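Local coordinates for spindle assembly checkpoint serine/threonine-protein kinase BUB1 (Saccharomyces cerevisiae, PDB 3ESL) that acts in the spindle assembly checkpoint, delaying anaphase until chromosomes are bioriented, this chain being the all-helical, TPR-type N-terminal domain of the kinase, at residues A[81-86]-A[103-108]; A[97-102]-A[183-188]. All blocks are in the same frame, centred on the assembly; numbering follows the deposited sequence. Where two conformers were deposited one is given.

Interaction 1: A[81-86]-A[103-108]; sequences KIWIWY and KYMFNK
Segments 81-86 and 103-108, on the consecutive helices 77-90 and 95-108, come nearest at Trp83 and Met105, whose CA atoms are 8.6 Å apart. The helices are joined by a short connection as a helical hairpin within the TPR-like N-terminal domain, and these two segments meet through side chains, with no hydrogen bond between them.

The broad indole of Trp83 and the flexible thioether of Met105 slide past each other in opposite directions. Met105 lays CG over one face of the indole, 3.9 Å from the centroid of the six-membered ring, a CH-pi contact offset toward the rim. Its sulfur then makes a Met-aromatic contact, SD lying obliquely 4.4 Å from the centroid of the five-membered ring. A bend at the last torsion (chi3 71°) turns the methyl group CE toward the root of the indole. An unbranched methionine suits this place because it can follow the ring's outline while remaining apolar.

Trp83 CH2 comes to the edge of the Tyr104 ring, near its plane, 3.8 Å from Tyr104 CE2, the two side chains crossing at about a right angle. The tightest approach is Trp83 CB to Met105 CE, 3.5 Å.

Interaction 2: A[97-102]-A[183-188]; sequences ESENTF and KGRLIY
Glu99 and Arg185 meet in a side-on, bidentate salt bridge between two helices of the all-helical N-terminal BUB1 domain, 95-108 and the C-terminal end of 177-186, which are far apart in sequence. The arginine presents its side rather than its end: NE and NH2 each take one carboxylate oxygen. The bond from Arg185 NE to Glu99 OE2 is the shorter and straighter, 2.7 Å with an angle of 166° at the hydrogen, and OE2 lies in the guanidinium plane. That from Arg185 NH2 to Glu99 OE1 is 2.9 Å long and more bent, with OE1 tilted out of the plane. Both oxygens use their syn lone pairs, and the two flat groups are only 21° from coplanar, an arrangement that restrains both from rotating.

The glutamate is extended and the arginine is folded. Glu99, a buried residue, reaches out nearly straight, with CG anti to the backbone N. Arg185 leaves its helix alongside the gap, with CG anti to the carbonyl carbon (chi1 -63°), and the bends at chi2 and chi3 bring the guanidinium over to the carboxylate; the two side chains cross at about a right angle. A long arginine suits this bridging role, and its charge probably steadies the ionised form of a glutamate in a largely buried place.

Arg185 also makes a cation-pi contact with Phe130 and packs on Phe95, while Leu125 of helix 115-127 touches Glu99. The salt bridge thus sits where helices 95-108 and 177-186 come together beside helix 115-127.

How the interactions relate
Helix 95-108 serves both contacts, with different residues turned to different partners. Interaction 1 is core packing, its centre about 4 Å from the centre of the chain, and joins helices consecutive in sequence through apolar and aromatic surfaces. Interaction 2, centred about 13 Å from the chain centre, is partly buried and joins distant parts of the chain through paired charges. The two contact centres are about 11 Å apart, and the last turn of helix 177-186 and the residues after it connect them: Lys103 NZ lies 2.9 Å from Arg185 O, and Tyr188 packs against Tyr104 and Asn107. One helix therefore supplies the buried packing of the hairpin and a salt bridge to helix 177-186.

Interaction 1: A[81-86]-A[103-108]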
ATOM      1  N   LYS A  81       4.452   2.018  -2.878  1.00 18.90           N
ATOM      2  CA  LYS A  81       3.396   2.703  -3.606  1.00 19.51           C
ATOM      3  C   LYS A  81       2.362   1.732  -4.164  1.00 20.39           C
ATOM      4  O   LYS A  81       1.187   2.062  -4.221  1.00 21.50           O
ATOM      5  CB  LYS A  81       3.970   3.616  -4.686  1.00 21.57           C
ATOM      6  CG  LYS A  81       4.630   4.877  -4.114  1.00 28.60           C
ATOM      7  CD  LYS A  81       5.133   5.768  -5.255  1.00 31.93           C
ATOM      8  CE  LYS A  81       6.213   6.724  -4.780  1.00 40.63           C
ATOM      9  NZ  LYS A  81       5.670   7.851  -3.966  1.00 42.74           N
ATOM     10  N   ILE A  82       2.797   0.535  -4.555  0.50 19.28           N
ATOM     11  CA  ILE A  82       1.860  -0.478  -5.049  0.50 19.97           C
ATOM     12  C   ILE A  82       0.884  -0.880  -3.944  0.50 18.37           C
ATOM     13  O   ILE A  82      -0.319  -0.953  -4.192  0.50 18.10           O
ATOM     14  CB  ILE A  82       2.579  -1.708  -5.653  0.50 20.84           C
ATOM     15  CG1 ILE A  82       3.543  -1.252  -6.750  0.50 21.15           C
ATOM     16  CG2 ILE A  82       1.555  -2.709  -6.233  0.50 21.69           C
ATOM     17  CD1 ILE A  82       4.546  -2.301  -7.159  0.50 22.95           C
ATOM     18  N   TRP A  83       1.395  -1.097  -2.724  1.00 17.39           N
ATOM     19  CA  TRP A  83       0.527  -1.393  -1.580  1.00 18.42           C
ATOM     20  C   TRP A  83      -0.495  -0.280  -1.381  1.00 19.33           C
ATOM     21  O   TRP A  83      -1.678  -0.555  -1.237  1.00 18.44           O
ATOM     22  CB  TRP A  83       1.311  -1.561  -0.282  1.00 19.12           C
ATOM     23  CG  TRP A  83       2.088  -2.838  -0.218  1.00 18.84           C
ATOM     24  CD1 TRP A  83       3.374  -3.020  -0.592  1.00 18.74           C
ATOM     25  CD2 TRP A  83       1.616  -4.108   0.252  1.00 19.90           C
ATOM     26  NE1 TRP A  83       3.753  -4.326  -0.388  1.00 18.17           N
ATOM     27  CE2 TRP A  83       2.694  -5.018   0.136  1.00 17.77           C
ATOM     28  CE3 TRP A  83       0.390  -4.563   0.766  1.00 21.45           C
ATOM     29  CZ2 TRP A  83       2.585  -6.364   0.503  1.00 19.09           C
ATOM     30  CZ3 TRP A  83       0.278  -5.915   1.143  1.00 21.48           C
ATOM     31  CH2 TRP A  83       1.373  -6.792   1.004  1.00 20.55           C
ATOM     32  N   ILE A  84      -0.040   0.968  -1.386  0.50 18.31           N
ATOM     33  CA  ILE A  84      -0.951   2.091  -1.125  0.50 19.96           C
ATOM     34  C   ILE A  84      -1.952   2.301  -2.275  0.50 19.90           C
ATOM     35  O   ILE A  84      -3.119   2.620  -2.025  0.50 20.74           O
ATOM     36  CB  ILE A  84      -0.181   3.378  -0.720  0.50 20.67           C
ATOM     37  CG1 ILE A  84       0.625   3.107   0.552  0.50 22.53           C
ATOM     38  CG2 ILE A  84      -1.144   4.562  -0.504  0.50 19.10           C
ATOM     39  CD1 ILE A  84       1.662   4.151   0.870  0.50 23.15           C
ATOM     40  N   TRP A  85      -1.517   2.081  -3.516  1.00 20.17           N
ATOM     41  CA  TRP A  85      -2.440   2.126  -4.658  1.00 21.65           C
ATOM     42  C   TRP A  85      -3.492   1.039  -4.527  1.00 21.45           C
ATOM     43  O   TRP A  85      -4.669   1.274  -4.774  1.00 22.15           O
ATOM     44  CB  TRP A  85      -1.701   2.010  -5.988  1.00 27.78           C
ATOM     45  CG  TRP A  85      -1.272   3.367  -6.512  1.00 30.42           C
ATOM     46  CD1 TRP A  85      -0.010   3.880  -6.528  1.00 33.50           C
ATOM     47  CD2 TRP A  85      -2.125   4.377  -7.081  1.00 35.37           C
ATOM     48  NE1 TRP A  85      -0.015   5.147  -7.076  1.00 33.46           N
ATOM     49  CE2 TRP A  85      -1.301   5.476  -7.424  1.00 35.09           C
ATOM     50  CE3 TRP A  85      -3.503   4.456  -7.341  1.00 36.17           C
ATOM     51  CZ2 TRP A  85      -1.810   6.645  -8.013  1.00 36.02           C
ATOM     52  CZ3 TRP A  85      -4.010   5.621  -7.931  1.00 35.25           C
ATOM     53  CH2 TRP A  85      -3.162   6.693  -8.261  1.00 33.35           C
ATOM     54  N   TYR A  86      -3.060  -0.144  -4.096  1.00 19.26           N
ATOM     55  CA  TYR A  86      -3.997  -1.249  -3.914  1.00 19.61           C
ATOM     56  C   TYR A  86      -5.077  -0.910  -2.893  1.00 21.26           C
ATOM     57  O   TYR A  86      -6.268  -1.089  -3.148  1.00 21.47           O
ATOM     58  CB  TYR A  86      -3.304  -2.564  -3.537  1.00 19.15           C
ATOM     59  CG  TYR A  86      -4.283  -3.719  -3.559  1.00 21.34           C
ATOM     60  CD1 TYR A  86      -4.496  -4.447  -4.731  1.00 22.28           C
ATOM     61  CD2 TYR A  86      -5.048  -4.034  -2.441  1.00 23.30           C
ATOM     62  CE1 TYR A  86      -5.423  -5.474  -4.781  1.00 20.74           C
ATOM     63  CE2 TYR A  86      -5.985  -5.066  -2.486  1.00 20.79           C
ATOM     64  CZ  TYR A  86      -6.148  -5.786  -3.641  1.00 21.70           C
ATOM     65  OH  TYR A  86      -7.065  -6.794  -3.668  1.00 24.62           O
ATOM     66  N   LYS A 103      -1.347  -3.096   8.804  1.00 20.27           N
ATOM     67  CA  LYS A 103      -0.828  -3.900   9.910  1.00 20.70           C
ATOM     68  C   LYS A 103       0.055  -5.071   9.453  1.00 19.10           C
ATOM     69  O   LYS A 103       1.073  -5.386  10.089  1.00 21.60           O
ATOM     70  CB  LYS A 103      -1.992  -4.419  10.766  1.00 22.42           C
ATOM     71  CG  LYS A 103      -2.646  -3.324  11.575  1.00 21.73           C
ATOM     72  CD  LYS A 103      -3.955  -3.800  12.185  1.00 29.90           C
ATOM     73  CE  LYS A 103      -3.723  -5.015  13.065  1.00 33.07           C
ATOM     74  NZ  LYS A 103      -4.774  -5.160  14.124  1.00 38.25           N
ATOM     75  N   TYR A 104      -0.343  -5.705   8.356  1.00 19.91           N
ATOM     76  CA  TYR A 104       0.411  -6.805   7.763  1.00 19.99           C
ATOM     77  C   TYR A 104       1.764  -6.316   7.241  1.00 20.60           C
ATOM     78  O   TYR A 104       2.811  -6.908   7.520  1.00 22.47           O
ATOM     79  CB  TYR A 104      -0.416  -7.402   6.634  1.00 21.42           C
ATOM     80  CG  TYR A 104       0.232  -8.515   5.850  1.00 22.67           C
ATOM     81  CD1 TYR A 104       0.178  -9.838   6.303  1.00 26.66           C
ATOM     82  CD2 TYR A 104       0.858  -8.257   4.630  1.00 22.19           C
ATOM     83  CE1 TYR A 104       0.746 -10.872   5.563  1.00 27.20           C
ATOM     84  CE2 TYR A 104       1.429  -9.284   3.883  1.00 25.86           C
ATOM     85  CZ  TYR A 104       1.366 -10.588   4.360  1.00 27.31           C
ATOM     86  OH  TYR A 104       1.923 -11.615   3.630  1.00 28.88           O
ATOM     87  N   MET A 105       1.731  -5.225   6.481  1.00 20.79           N
ATOM     88  CA  MET A 105       2.955  -4.538   6.071  1.00 19.83           C
ATOM     89  C   MET A 105       3.864  -4.207   7.274  1.00 20.56           C
ATOM     90  O   MET A 105       5.062  -4.483   7.247  1.00 21.53           O
ATOM     91  CB  MET A 105       2.585  -3.258   5.326  1.00 18.54           C
ATOM     92  CG  MET A 105       1.833  -3.510   4.013  1.00 17.19           C
ATOM     93  SD  MET A 105       1.022  -1.976   3.477  1.00 19.55           S
ATOM     94  CE  MET A 105       2.445  -1.025   2.974  1.00 19.93           C
ATOM     95  N   PHE A 106       3.285  -3.627   8.321  1.00 19.44           N
ATOM     96  CA  PHE A 106       4.052  -3.242   9.514  1.00 22.07           C
ATOM     97  C   PHE A 106       4.762  -4.470  10.108  1.00 22.30           C
ATOM     98  O   PHE A 106       5.957  -4.440  10.393  1.00 22.19           O
ATOM     99  CB  PHE A 106       3.144  -2.578  10.551  1.00 25.65           C
ATOM    100  CG  PHE A 106       3.894  -1.984  11.717  1.00 27.28           C
ATOM    101  CD1 PHE A 106       4.465  -0.716  11.625  1.00 31.57           C
ATOM    102  CD2 PHE A 106       4.033  -2.698  12.903  1.00 28.85           C
ATOM    103  CE1 PHE A 106       5.171  -0.162  12.703  1.00 32.16           C
ATOM    104  CE2 PHE A 106       4.733  -2.156  13.990  1.00 31.02           C
ATOM    105  CZ  PHE A 106       5.303  -0.884  13.884  1.00 32.34           C
ATOM    106  N   ASN A 107       4.012  -5.563  10.235  1.00 23.16           N
ATOM    107  CA  ASN A 107       4.539  -6.827  10.763  1.00 26.46           C
ATOM    108  C   ASN A 107       5.698  -7.395   9.938  1.00 29.20           C
ATOM    109  O   ASN A 107       6.627  -7.987  10.492  1.00 29.78           O
ATOM    110  CB  ASN A 107       3.422  -7.865  10.845  1.00 28.12           C
ATOM    111  CG  ASN A 107       3.877  -9.171  11.506  1.00 29.42           C
ATOM    112  OD1 ASN A 107       3.958 -10.218  10.857  1.00 31.94           O
ATOM    113  ND2 ASN A 107       4.184  -9.100  12.787  1.00 31.26           N
ATOM    114  N   LYS A 108       5.633  -7.215   8.620  1.00 25.64           N
ATOM    115  CA  LYS A 108       6.676  -7.701   7.718  1.00 27.39           C
ATOM    116  C   LYS A 108       7.821  -6.702   7.492  1.00 27.09           C
ATOM    117  O   LYS A 108       8.787  -7.007   6.786  1.00 30.70           O
ATOM    118  CB  LYS A 108       6.063  -8.104   6.377  1.00 29.86           C
ATOM    119  CG  LYS A 108       5.181  -9.351   6.458  1.00 33.16           C
ATOM    120  CD  LYS A 108       4.769  -9.844   5.076  1.00 38.31           C
ATOM    121  CE  LYS A 108       5.803 -10.764   4.441  1.00 42.00           C
ATOM    122  NZ  LYS A 108       5.732 -12.157   4.966  1.00 43.22           N
TER

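Interaction 2: A[97-102]-A[183-188]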
ATOM      1  N   GLU A  97     -10.225  -4.076   6.362  1.00 21.82           N
ATOM      2  CA  GLU A  97      -9.284  -4.678   5.420  1.00 23.83           C
ATOM      3  C   GLU A  97      -8.164  -3.709   5.075  1.00 23.24           C
ATOM      4  O   GLU A  97      -7.020  -4.128   4.953  1.00 19.54           O
ATOM      5  CB  GLU A  97     -10.001  -5.194   4.173  1.00 23.91           C
ATOM      6  CG  GLU A  97     -10.776  -6.482   4.476  1.00 31.15           C
ATOM      7  CD  GLU A  97      -9.879  -7.569   5.059  1.00 35.83           C
ATOM      8  OE1 GLU A  97      -8.902  -7.946   4.382  1.00 31.97           O
ATOM      9  OE2 GLU A  97     -10.131  -8.030   6.202  1.00 41.10           O
ATOM     10  N   SER A  98      -8.493  -2.420   4.949  1.00 21.15           N
ATOM     11  CA  SER A  98      -7.436  -1.390   4.772  1.00 21.01           C
ATOM     12  C   SER A  98      -6.454  -1.385   5.940  1.00 20.13           C
ATOM     13  O   SER A  98      -5.234  -1.474   5.737  1.00 19.62           O
ATOM     14  CB  SER A  98      -8.028   0.020   4.578  1.00 19.83           C
ATOM     15  OG  SER A  98      -8.711   0.114   3.337  1.00 20.97           O
ATOM     16  N   GLU A  99      -6.980  -1.289   7.160  1.00 18.02           N
ATOM     17  CA  GLU A  99      -6.131  -1.268   8.342  1.00 20.79           C
ATOM     18  C   GLU A  99      -5.334  -2.577   8.463  1.00 20.08           C
ATOM     19  O   GLU A  99      -4.151  -2.558   8.799  1.00 20.63           O
ATOM     20  CB  GLU A  99      -6.941  -1.012   9.619  1.00 21.17           C
ATOM     21  CG  GLU A  99      -6.036  -0.827  10.814  1.00 23.39           C
ATOM     22  CD  GLU A  99      -6.766  -0.697  12.131  1.00 32.30           C
ATOM     23  OE1 GLU A  99      -7.659  -1.521  12.412  1.00 31.02           O
ATOM     24  OE2 GLU A  99      -6.420   0.235  12.893  1.00 36.31           O
ATOM     25  N   ASN A 100      -5.985  -3.702   8.175  1.00 20.33           N
ATOM     26  CA  ASN A 100      -5.302  -4.990   8.250  1.00 19.66           C
ATOM     27  C   ASN A 100      -4.146  -5.100   7.256  1.00 19.10           C
ATOM     28  O   ASN A 100      -3.139  -5.748   7.534  1.00 20.46           O
ATOM     29  CB  ASN A 100      -6.277  -6.142   8.044  1.00 23.28           C
ATOM     30  CG  ASN A 100      -7.172  -6.358   9.250  1.00 27.63           C
ATOM     31  OD1 ASN A 100      -6.949  -5.781  10.322  1.00 28.14           O
ATOM     32  ND2 ASN A 100      -8.192  -7.194   9.081  1.00 31.21           N
ATOM     33  N   THR A 101      -4.310  -4.463   6.102  1.00 19.01           N
ATOM     34  CA  THR A 101      -3.232  -4.415   5.113  1.00 19.02           C
ATOM     35  C   THR A 101      -2.055  -3.615   5.670  1.00 18.73           C
ATOM     36  O   THR A 101      -0.919  -4.093   5.625  1.00 17.19           O
ATOM     37  CB  THR A 101      -3.720  -3.882   3.751  1.00 18.29           C
ATOM     38  OG1 THR A 101      -4.830  -4.673   3.306  1.00 21.23           O
ATOM     39  CG2 THR A 101      -2.604  -3.979   2.693  1.00 20.70           C
ATOM     40  N   PHE A 102      -2.317  -2.427   6.236  1.00 18.84           N
ATOM     41  CA  PHE A 102      -1.226  -1.658   6.838  1.00 19.59           C
ATOM     42  C   PHE A 102      -0.545  -2.420   7.982  1.00 19.45           C
ATOM     43  O   PHE A 102       0.677  -2.385   8.122  1.00 18.75           O
ATOM     44  CB  PHE A 102      -1.714  -0.308   7.356  1.00 19.79           C
ATOM     45  CG  PHE A 102      -1.883   0.741   6.291  1.00 21.44           C
ATOM     46  CD1 PHE A 102      -0.773   1.332   5.693  1.00 20.88           C
ATOM     47  CD2 PHE A 102      -3.161   1.195   5.948  1.00 19.72           C
ATOM     48  CE1 PHE A 102      -0.937   2.340   4.716  1.00 21.28           C
ATOM     49  CE2 PHE A 102      -3.343   2.182   4.983  1.00 19.19           C
ATOM     50  CZ  PHE A 102      -2.217   2.761   4.363  1.00 21.05           C
ATOM     51  N   LYS A 183      -0.757   0.942  20.060  1.00 40.87           N
ATOM     52  CA  LYS A 183      -0.057  -0.326  20.257  1.00 43.88           C
ATOM     53  C   LYS A 183      -1.016  -1.511  20.112  1.00 42.98           C
ATOM     54  O   LYS A 183      -0.711  -2.480  19.412  1.00 42.49           O
ATOM     55  CB  LYS A 183       0.622  -0.364  21.627  1.00 45.67           C
ATOM     56  CG  LYS A 183       1.499  -1.595  21.849  1.00 48.59           C
ATOM     57  CD  LYS A 183       1.994  -1.694  23.289  1.00 51.38           C
ATOM     58  CE  LYS A 183       3.030  -0.623  23.617  1.00 55.69           C
ATOM     59  NZ  LYS A 183       3.609  -0.827  24.980  1.00 58.20           N
ATOM     60  N   GLY A 184      -2.168  -1.416  20.777  1.00 41.61           N
ATOM     61  CA  GLY A 184      -3.225  -2.423  20.673  1.00 42.33           C
ATOM     62  C   GLY A 184      -3.719  -2.610  19.247  1.00 41.46           C
ATOM     63  O   GLY A 184      -3.912  -3.743  18.794  1.00 44.07           O
ATOM     64  N   ARG A 185      -3.913  -1.496  18.539  1.00 39.75           N
ATOM     65  CA  ARG A 185      -4.323  -1.519  17.132  1.00 39.29           C
ATOM     66  C   ARG A 185      -3.268  -2.147  16.218  1.00 39.45           C
ATOM     67  O   ARG A 185      -3.614  -2.704  15.171  1.00 40.32           O
ATOM     68  CB  ARG A 185      -4.630  -0.107  16.619  1.00 38.84           C
ATOM     69  CG  ARG A 185      -5.795   0.588  17.303  1.00 40.28           C
ATOM     70  CD  ARG A 185      -6.514   1.528  16.346  1.00 38.78           C
ATOM     71  NE  ARG A 185      -7.331   0.796  15.377  1.00 38.04           N
ATOM     72  CZ  ARG A 185      -8.486   0.196  15.657  1.00 39.51           C
ATOM     73  NH1 ARG A 185      -8.987   0.235  16.891  1.00 38.08           N
ATOM     74  NH2 ARG A 185      -9.148  -0.440  14.698  1.00 37.36           N
ATOM     75  N   LEU A 186      -1.995  -2.039  16.597  1.00 35.68           N
ATOM     76  CA  LEU A 186      -0.898  -2.523  15.750  1.00 35.01           C
ATOM     77  C   LEU A 186      -0.592  -4.006  15.909  1.00 35.59           C
ATOM     78  O   LEU A 186       0.078  -4.588  15.060  1.00 35.45           O
ATOM     79  CB  LEU A 186       0.384  -1.695  15.958  1.00 33.76           C
ATOM     80  CG  LEU A 186       0.392  -0.280  15.367  1.00 34.66           C
ATOM     81  CD1 LEU A 186       1.631   0.518  15.789  1.00 34.19           C
ATOM     82  CD2 LEU A 186       0.264  -0.313  13.845  1.00 33.17           C
ATOM     83  N   ILE A 187      -1.077  -4.621  16.991  1.00 35.96           N
ATOM     84  CA  ILE A 187      -0.806  -6.040  17.241  1.00 35.38           C
ATOM     85  C   ILE A 187      -1.270  -6.848  16.041  1.00 33.93           C
ATOM     86  O   ILE A 187      -2.442  -6.795  15.668  1.00 30.82           O
ATOM     87  CB  ILE A 187      -1.517  -6.575  18.527  1.00 39.04           C
ATOM     88  CG1 ILE A 187      -1.012  -5.860  19.791  1.00 41.95           C
ATOM     89  CG2 ILE A 187      -1.354  -8.087  18.647  1.00 39.32           C
ATOM     90  CD1 ILE A 187       0.476  -6.018  20.073  1.00 45.38           C
ATOM     91  N   TYR A 188      -0.335  -7.574  15.437  1.00 32.04           N
ATOM     92  CA  TYR A 188      -0.620  -8.357  14.247  1.00 32.15           C
ATOM     93  C   TYR A 188      -1.556  -9.527  14.569  1.00 33.39           C
ATOM     94  O   TYR A 188      -1.350 -10.246  15.553  1.00 32.08           O
ATOM     95  CB  TYR A 188       0.677  -8.894  13.640  1.00 31.34           C
ATOM     96  CG  TYR A 188       0.420  -9.693  12.394  1.00 30.18           C
ATOM     97  CD1 TYR A 188      -0.068  -9.077  11.240  1.00 28.49           C
ATOM     98  CD2 TYR A 188       0.642 -11.065  12.366  1.00 31.63           C
ATOM     99  CE1 TYR A 188      -0.320  -9.804  10.089  1.00 28.79           C
ATOM    100  CE2 TYR A 188       0.391 -11.810  11.206  1.00 32.76           C
ATOM    101  CZ  TYR A 188      -0.087 -11.170  10.077  1.00 30.58           C
ATOM    102  OH  TYR A 188      -0.338 -11.896   8.931  1.00 30.66           O
TER